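Long-range contacts in uncharacterized protein (Candida albicans, PDB 5K04), which probably serves as the non-catalytic, all-helical subunit of the NatB N-terminal acetyltransferase complex, wrapping around the catalytic subunit NAT3: residues Trp462-Tyr466 and Phe510-Ile515; Leu337-Val341 and Asn370-Leu375. One frame throughout, in Å; residues are numbered along the deposited sequence.

Contact 1. Residues Trp462-Tyr466 and Phe510-Ile515; sequences WVDIY and FTVAKI
The ring of F510 meets the W462 indole obliquely, F510 CE2 lying 3.6 Å from W462 CH2 with the two planes at 79°. One residue on, T511 enters between the side chains of helix 456-485. Its OG1 sits at the edge of the indole, 3.8 Å from W462 CZ3, and also touches I465 CG2, while its CG2 faces the backbone N and CB of Y466. T511 OG1 also hydrogen-bonds S507 O and N446 ND2. V512 CG2 lies 4.0 Å from Y466 CE1, the two side chains running side by side. K514 then crosses the indole: with its chain bent at chi2 (81°), K514 CG stands over the five-membered ring of W462, 3.6 Å from the centroid, a CH-pi contact. Beyond it NZ binds the carbonyl oxygens of T450 and T452. I515 closes the row, I515 CG1 lying 3.7 Å from W462 CB and CD1 against Y466 CB. W462 is thus a knob in a hole formed by F510, T511, K514 and I515, joining helices 456-485 and 506-521 of the helical scaffold. The segments run roughly antiparallel (148°), their axes approaching to 9.5 Å; apolar and CH-pi packing holds them, while T511 and K514 find polar partners outside the interface.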
loop_
_atom_site.group_PDB
_atom_site.type_symbol
_atom_site.label_atom_id
_atom_site.label_comp_id
_atom_site.label_asym_id
_atom_site.label_seq_id
_atom_site.Cartn_x
_atom_site.Cartn_y
_atom_site.Cartn_z
ATOM N N TRP A 462 12.057 7.824 -10.412
ATOM C CA TRP A 462 11.854 7.929 -8.967
ATOM C C TRP A 462 11.126 9.214 -8.583
ATOM O O TRP A 462 10.265 9.206 -7.699
ATOM C CB TRP A 462 13.191 7.858 -8.243
ATOM C CG TRP A 462 13.700 6.466 -8.121
ATOM C CD1 TRP A 462 14.761 5.913 -8.788
ATOM C CD2 TRP A 462 13.169 5.436 -7.286
ATOM N NE1 TRP A 462 14.923 4.603 -8.405
ATOM C CE2 TRP A 462 13.955 4.282 -7.492
ATOM C CE3 TRP A 462 12.106 5.374 -6.385
ATOM C CZ2 TRP A 462 13.719 3.091 -6.824
ATOM C CZ3 TRP A 462 11.858 4.164 -5.721
ATOM C CH2 TRP A 462 12.665 3.048 -5.942
ATOM N N VAL A 463 11.480 10.334 -9.217
ATOM C CA VAL A 463 10.770 11.585 -8.969
ATOM C C VAL A 463 9.301 11.422 -9.330
ATOM O O VAL A 463 8.409 11.937 -8.641
ATOM C CB VAL A 463 11.432 12.732 -9.760
ATOM C CG1 VAL A 463 10.583 13.987 -9.727
ATOM C CG2 VAL A 463 12.828 13.019 -9.234
ATOM N N ASP A 464 9.031 10.672 -10.404
ATOM C CA ASP A 464 7.656 10.400 -10.807
ATOM C C ASP A 464 6.925 9.599 -9.735
ATOM O O ASP A 464 5.756 9.866 -9.430
ATOM C CB ASP A 464 7.659 9.658 -12.143
ATOM C CG ASP A 464 6.309 9.653 -12.805
ATOM O OD1 ASP A 464 5.835 10.749 -13.188
ATOM O OD2 ASP A 464 5.722 8.554 -12.942
ATOM N N ILE A 465 7.616 8.628 -9.136
ATOM C CA ILE A 465 7.068 7.890 -8.008
ATOM C C ILE A 465 6.791 8.826 -6.836
ATOM O O ILE A 465 5.743 8.732 -6.184
ATOM C CB ILE A 465 8.025 6.744 -7.628
ATOM C CG1 ILE A 465 8.072 5.716 -8.755
ATOM C CG2 ILE A 465 7.592 6.067 -6.356
ATOM C CD1 ILE A 465 8.974 4.550 -8.502
ATOM N N TYR A 466 7.716 9.757 -6.559
ATOM C CA TYR A 466 7.485 10.725 -5.487
ATOM C C TYR A 466 6.276 11.617 -5.772
ATOM O O TYR A 466 5.556 11.997 -4.838
ATOM C CB TYR A 466 8.723 11.599 -5.251
ATOM C CG TYR A 466 8.479 12.525 -4.086
ATOM C CD1 TYR A 466 8.586 12.066 -2.776
ATOM C CD2 TYR A 466 8.093 13.846 -4.284
ATOM C CE1 TYR A 466 8.322 12.901 -1.681
ATOM C CE2 TYR A 466 7.831 14.692 -3.199
ATOM C CZ TYR A 466 7.945 14.215 -1.903
ATOM O OH TYR A 466 7.671 15.048 -0.829
ATOM N N PHE A 510 12.274 5.404 1.385
ATOM C CA PHE A 510 13.186 4.811 0.413
ATOM C C PHE A 510 13.192 5.600 -0.888
ATOM O O PHE A 510 14.253 5.821 -1.483
ATOM C CB PHE A 510 12.811 3.357 0.133
ATOM C CG PHE A 510 13.753 2.704 -0.802
ATOM C CD1 PHE A 510 15.056 2.471 -0.412
ATOM C CD2 PHE A 510 13.362 2.371 -2.076
ATOM C CE1 PHE A 510 15.945 1.904 -1.273
ATOM C CE2 PHE A 510 14.249 1.804 -2.945
ATOM C CZ PHE A 510 15.545 1.571 -2.549
ATOM N N THR A 511 12.005 6.021 -1.345
ATOM C CA THR A 511 11.900 6.841 -2.549
ATOM C C THR A 511 12.721 8.122 -2.418
ATOM O O THR A 511 13.451 8.491 -3.344
ATOM C CB THR A 511 10.417 7.146 -2.833
ATOM O OG1 THR A 511 9.721 5.935 -3.165
ATOM C CG2 THR A 511 10.269 8.121 -3.966
ATOM N N VAL A 512 12.640 8.794 -1.257
ATOM C CA VAL A 512 13.424 10.009 -1.028
ATOM C C VAL A 512 14.912 9.681 -0.938
ATOM O O VAL A 512 15.745 10.358 -1.552
ATOM C CB VAL A 512 12.929 10.749 0.236
ATOM C CG1 VAL A 512 13.831 11.946 0.576
ATOM C CG2 VAL A 512 11.469 11.225 0.079
ATOM N N ALA A 513 15.264 8.620 -0.195
ATOM C CA ALA A 513 16.669 8.220 -0.074
ATOM C C ALA A 513 17.279 7.907 -1.436
ATOM O O ALA A 513 18.424 8.283 -1.717
ATOM C CB ALA A 513 16.786 6.997 0.834
ATOM N N LYS A 514 16.510 7.228 -2.294
ATOM C CA LYS A 514 16.983 6.826 -3.612
ATOM C C LYS A 514 17.167 8.029 -4.534
ATOM O O LYS A 514 18.128 8.089 -5.308
ATOM C CB LYS A 514 15.995 5.827 -4.208
ATOM C CG LYS A 514 16.514 5.100 -5.406
ATOM C CD LYS A 514 17.405 3.930 -5.008
ATOM C CE LYS A 514 17.715 3.101 -6.252
ATOM N NZ LYS A 514 18.545 1.920 -5.946
ATOM N N ILE A 515 16.251 8.993 -4.468
ATOM C CA ILE A 515 16.397 10.225 -5.238
ATOM C C ILE A 515 17.659 10.968 -4.826
ATOM O O ILE A 515 18.415 11.475 -5.674
ATOM C CB ILE A 515 15.149 11.105 -5.058
ATOM C CG1 ILE A 515 13.970 10.501 -5.830
ATOM C CG2 ILE A 515 15.454 12.561 -5.458
ATOM C CD1 ILE A 515 12.627 11.038 -5.368
#

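Contact 2. Residues Leu337-Val341 and Asn370-Leu375; sequences LITVV and NPVNEL
L337 and V372 make the tightest apolar contact between the first turn of helix 337-346 and the capped start of helix 372-383, in the helical scaffold of the auxiliary subunit; F359 and helix 353-358 lie alongside. The L337 side chain crosses the valine at about a right angle, and both of its methyls share one partner: L337 CD1 and CD2 each lie 3.4 Å from V372 CG2. CD2 also reaches over to the ring of P371 at its CD. I338 meets the same ring at CB and CG, I338 CG1 lying 3.9 Å from P371 CB, so two consecutive residues touch the proline. One turn further on, V341 packs against L375, V341 CG2 lying 3.8 Å from L375 CG. L375 CD1 also touches V341 CA, a contact with the helix backbone itself.

Polar groups border this apolar seam. V341 CG2 rests 3.6 Å from P371 O, which accepts the backbone N-H of E374. N370 caps the helix start: its CG is anti to the backbone N (chi1 -176°), which carries N370 OD1 back to V372 N at 3.0 Å. The bond is nearly straight at hydrogen, 169°, although the donor stands well above the carbonyl plane. L337 CD2 lies 3.7 Å from N370 OD1, so this leucine packs against the cap as well as against V372. The amide's ND2 is held by F359 O, which should help to fix its rotation. E374 offers its CB to V341; its carboxylate forms a salt bridge with K410 and a weak hydrogen bond with Q83 of the NAT3 chain.

Van der Waals packing therefore joins the two helix starts, with the capping amide satisfied within its own segment and by F359, and the acidic group directed to partners beyond the seam.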
loop_
_atom_site.group_PDB
_atom_site.type_symbol
_atom_site.label_atom_id
_atom_site.label_comp_id
_atom_site.label_asym_id
_atom_site.label_seq_id
_atom_site.Cartn_x
_atom_site.Cartn_y
_atom_site.Cartn_z
ATOM N N LEU A 337 -5.862 -29.681 -18.785
ATOM C CA LEU A 337 -4.671 -29.089 -18.186
ATOM C C LEU A 337 -4.899 -28.710 -16.723
ATOM O O LEU A 337 -4.087 -29.038 -15.851
ATOM C CB LEU A 337 -4.256 -27.872 -19.021
ATOM C CG LEU A 337 -3.377 -26.816 -18.367
ATOM C CD1 LEU A 337 -2.085 -27.418 -17.822
ATOM C CD2 LEU A 337 -3.066 -25.750 -19.389
ATOM N N ILE A 338 -6.012 -28.036 -16.434
ATOM C CA ILE A 338 -6.272 -27.571 -15.069
ATOM C C ILE A 338 -6.549 -28.741 -14.113
ATOM O O ILE A 338 -6.148 -28.704 -12.942
ATOM C CB ILE A 338 -7.404 -26.529 -15.089
ATOM C CG1 ILE A 338 -6.858 -25.219 -15.698
ATOM C CG2 ILE A 338 -7.979 -26.301 -13.677
ATOM C CD1 ILE A 338 -7.902 -24.185 -16.042
ATOM N N THR A 339 -7.197 -29.805 -14.593
ATOM C CA THR A 339 -7.275 -31.035 -13.809
ATOM C C THR A 339 -5.884 -31.493 -13.390
ATOM O O THR A 339 -5.660 -31.843 -12.229
ATOM C CB THR A 339 -7.981 -32.130 -14.615
ATOM O OG1 THR A 339 -9.283 -31.682 -15.004
ATOM C CG2 THR A 339 -8.113 -33.435 -13.806
ATOM N N VAL A 340 -4.924 -31.460 -14.320
ATOM C CA VAL A 340 -3.564 -31.883 -14.000
ATOM C C VAL A 340 -2.913 -30.916 -13.015
ATOM O O VAL A 340 -2.205 -31.330 -12.090
ATOM C CB VAL A 340 -2.746 -32.030 -15.292
ATOM C CG1 VAL A 340 -1.290 -32.404 -14.977
ATOM C CG2 VAL A 340 -3.382 -33.081 -16.188
ATOM N N VAL A 341 -3.146 -29.616 -13.194
ATOM C CA VAL A 341 -2.570 -28.623 -12.294
ATOM C C VAL A 341 -3.032 -28.880 -10.862
ATOM O O VAL A 341 -2.227 -28.897 -9.923
ATOM C CB VAL A 341 -2.935 -27.203 -12.773
ATOM C CG1 VAL A 341 -2.754 -26.175 -11.665
ATOM C CG2 VAL A 341 -2.108 -26.828 -13.984
ATOM N N ASN A 370 -1.282 -18.656 -18.728
ATOM C CA ASN A 370 -1.344 -20.078 -19.020
ATOM C C ASN A 370 -1.274 -20.862 -17.716
ATOM O O ASN A 370 -0.254 -20.791 -17.017
ATOM C CB ASN A 370 -0.204 -20.488 -19.918
ATOM C CG ASN A 370 -0.281 -21.946 -20.321
ATOM O OD1 ASN A 370 -1.024 -22.728 -19.736
ATOM N ND2 ASN A 370 0.487 -22.315 -21.345
ATOM N N PRO A 371 -2.302 -21.634 -17.372
ATOM C CA PRO A 371 -2.288 -22.333 -16.080
ATOM C C PRO A 371 -1.095 -23.267 -15.887
ATOM O O PRO A 371 -0.781 -23.597 -14.738
ATOM C CB PRO A 371 -3.615 -23.106 -16.084
ATOM C CG PRO A 371 -4.472 -22.396 -17.086
ATOM C CD PRO A 371 -3.533 -21.900 -18.141
ATOM N N VAL A 372 -0.415 -23.697 -16.962
ATOM C CA VAL A 372 0.775 -24.543 -16.804
ATOM C C VAL A 372 1.836 -23.853 -15.967
ATOM O O VAL A 372 2.654 -24.513 -15.312
ATOM C CB VAL A 372 1.376 -24.921 -18.166
ATOM C CG1 VAL A 372 2.326 -26.068 -17.990
ATOM C CG2 VAL A 372 0.317 -25.303 -19.101
ATOM N N ASN A 373 1.865 -22.524 -16.002
ATOM C CA ASN A 373 2.920 -21.803 -15.323
ATOM C C ASN A 373 2.651 -21.640 -13.840
ATOM O O ASN A 373 3.468 -21.034 -13.135
ATOM C CB ASN A 373 3.134 -20.481 -16.042
ATOM C CG ASN A 373 3.789 -20.697 -17.390
ATOM O OD1 ASN A 373 4.656 -21.575 -17.517
ATOM N ND2 ASN A 373 3.366 -19.936 -18.407
ATOM N N GLU A 374 1.512 -22.162 -13.369
ATOM C CA GLU A 374 1.348 -22.416 -11.947
ATOM C C GLU A 374 2.258 -23.555 -11.518
ATOM O O GLU A 374 2.856 -23.514 -10.437
ATOM C CB GLU A 374 -0.113 -22.750 -11.643
ATOM C CG GLU A 374 -1.110 -21.595 -11.852
ATOM C CD GLU A 374 -0.895 -20.406 -10.902
ATOM O OE1 GLU A 374 -0.973 -19.241 -11.356
ATOM O OE2 GLU A 374 -0.639 -20.646 -9.696
ATOM N N LEU A 375 2.387 -24.575 -12.380
ATOM C CA LEU A 375 3.258 -25.715 -12.115
ATOM C C LEU A 375 4.726 -25.364 -12.337
ATOM O O LEU A 375 5.582 -25.702 -11.506
ATOM C CB LEU A 375 2.846 -26.895 -13.000
ATOM C CG LEU A 375 1.436 -27.380 -12.665
ATOM C CD1 LEU A 375 1.138 -28.780 -13.215
ATOM C CD2 LEU A 375 1.261 -27.358 -11.155
#

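Both contacts belong to the helical region characteristic of NatB non-catalytic subunits, related to TPR repeats, and follow one another along the chain: contact 2 closes before contact 1 opens. They do not touch, their centres being 39 Å apart and their nearest atoms about 26 Å. Contact 1 is an interior junction, its centre about 14 Å from that of the chain, and no other protein chain of the assembly touches its segments. The centre of contact 2 lies about 32 Å from the chain centre; NAT3 meets it at one residue, E374, through a weak hydrogen bond, and the P371 side chain is about 10 Å from the bound coenzyme A. Contact 1 is thus internal scaffold packing, contact 2 packing near the cofactor.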